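Local coordinates for protein 3-keto-5-aminohexanoate cleavage enzyme (Burkholderia xenovorans LB400, PDB 3E49) that probably cleaves 3-keto-5-aminohexanoate, or a related beta-keto acid, with a zinc ion bound in its TIM barrel, at residues A[256-261]-A[268-273]. Numbering follows the deposited sequence.
Sequences VGLEDS and ELAETN. With ZN (zinc ion), chain E.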
# COMPACT_ATOMS: atom_id res chain seq x y z
N VAL A 256 -1.14 -2.47 -25.42
CA VAL A 256 -0.54 -1.36 -26.14
C VAL A 256 -1.51 -0.93 -27.28
O VAL A 256 -2.60 -1.47 -27.40
CB VAL A 256 0.89 -1.67 -26.64
CG1 VAL A 256 1.82 -1.98 -25.45
CG2 VAL A 256 0.92 -2.83 -27.65
N GLY A 257 -1.10 0.04 -28.09
CA GLY A 257 -1.90 0.49 -29.23
C GLY A 257 -2.13 1.97 -29.36
O GLY A 257 -2.17 2.68 -28.37
N LEU A 258 -2.34 2.41 -30.60
CA LEU A 258 -2.59 3.83 -30.93
C LEU A 258 -3.92 4.34 -30.40
O LEU A 258 -4.11 5.58 -30.24
CB LEU A 258 -2.42 4.08 -32.45
CG LEU A 258 -1.02 4.32 -33.05
CD1 LEU A 258 0.05 3.46 -32.51
CD2 LEU A 258 -1.08 4.20 -34.61
N GLU A 259 -4.82 3.43 -30.06
CA GLU A 259 -6.04 3.81 -29.38
C GLU A 259 -5.71 4.53 -28.05
O GLU A 259 -6.38 5.46 -27.68
CB GLU A 259 -6.89 2.59 -29.03
CG GLU A 259 -7.99 2.90 -28.03
CD GLU A 259 -9.10 1.90 -27.93
OE1 GLU A 259 -9.24 0.99 -28.79
OE2 GLU A 259 -9.87 2.06 -26.96
N ASP A 260 -4.69 3.99 -27.36
CA ASP A 260 -4.28 4.35 -26.00
C ASP A 260 -3.17 5.38 -25.93
O ASP A 260 -3.16 6.20 -25.02
CB ASP A 260 -3.80 3.09 -25.27
CG ASP A 260 -4.85 1.96 -25.26
OD1 ASP A 260 -6.07 2.23 -25.35
OD2 ASP A 260 -4.47 0.77 -25.18
N SER A 261 -2.23 5.32 -26.86
CA SER A 261 -1.11 6.25 -26.93
C SER A 261 -0.71 6.50 -28.36
O SER A 261 -0.56 5.55 -29.14
CB SER A 261 0.14 5.72 -26.23
OG SER A 261 1.18 6.72 -26.31
N GLU A 268 7.78 11.61 -30.00
CA GLU A 268 7.94 10.92 -31.26
C GLU A 268 6.68 10.08 -31.47
O GLU A 268 6.35 9.24 -30.65
CB GLU A 268 9.19 10.08 -31.16
CG GLU A 268 9.72 9.54 -32.44
CD GLU A 268 10.95 8.66 -32.23
OE1 GLU A 268 11.73 8.88 -31.24
OE2 GLU A 268 11.14 7.74 -33.07
N LEU A 269 5.95 10.39 -32.53
CA LEU A 269 4.74 9.66 -32.82
C LEU A 269 5.07 8.23 -33.26
O LEU A 269 6.04 7.99 -33.98
CB LEU A 269 3.95 10.34 -33.94
CG LEU A 269 3.33 11.71 -33.66
CD1 LEU A 269 2.81 12.26 -34.94
CD2 LEU A 269 2.23 11.66 -32.63
N ALA A 270 4.25 7.29 -32.79
CA ALA A 270 4.34 5.90 -33.20
C ALA A 270 3.85 5.80 -34.64
O ALA A 270 2.73 6.23 -34.96
CB ALA A 270 3.49 5.02 -32.29
N GLU A 271 4.68 5.22 -35.52
CA GLU A 271 4.29 5.08 -36.92
C GLU A 271 3.30 3.94 -37.13
O GLU A 271 2.46 3.98 -38.04
CB GLU A 271 5.51 4.90 -37.82
CG GLU A 271 6.41 6.13 -37.78
CD GLU A 271 7.54 6.07 -38.78
OE1 GLU A 271 7.65 5.05 -39.50
OE2 GLU A 271 8.30 7.05 -38.85
N THR A 272 3.43 2.90 -36.32
CA THR A 272 2.50 1.80 -36.34
C THR A 272 2.19 1.33 -34.90
O THR A 272 2.86 1.72 -33.92
CB THR A 272 3.05 0.63 -37.18
OG1 THR A 272 4.24 0.06 -36.57
CG2 THR A 272 3.42 1.16 -38.59
N ASN A 273 1.13 0.55 -34.81
CA ASN A 273 0.72 -0.17 -33.61
C ASN A 273 1.79 -1.20 -33.32
O ASN A 273 2.21 -1.41 -32.18
CB ASN A 273 -0.63 -0.85 -33.85
CG ASN A 273 -1.79 0.03 -33.60
OD1 ASN A 273 -2.20 0.20 -32.46
ND2 ASN A 273 -2.39 0.55 -34.66
ZN ZN E . -11.56 0.68 -26.83
O HOH W 1 -13.56 0.13 -25.68
O HOH W 2 -11.02 0.66 -24.50
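G257 and N273 bring their CA atoms to 5.1 Å where the loop leaving TIM-barrel strand 253-256 passes the start of helix 273-286, the two ends of one beta-to-alpha connection. The G257 carbonyl O accepts from both D260 N and S261 N, which closes a tight turn; the positive phi of G257 is readily reached only by glycine. Across the contact, L258 N donates to N273 OD1 at 2.9 Å. The bond is nearly straight (N-H...O 167°), although its donor stands above the amide's carbonyl plane, 39° out of it. With chi1 at -85°, N273 CG stands beside its own backbone N and opposite the carbonyl carbon, and the amide reaches over to the turn; its ND2 is taken by the V14 carbonyl, so both amide ends are fixed. L258 runs obliquely past this amide. Its CD2 lies against N273 ND2. CD1 meets A270 CB at 3.8 Å and also touches the T272 carbonyl O. The turn held this way also carries E259, whose chain extends away from 268-273 to the metal. There H50 and H52 complete the protein ligands, two waters bind, and E259 OE2 coordinates zinc at 2.2 Å.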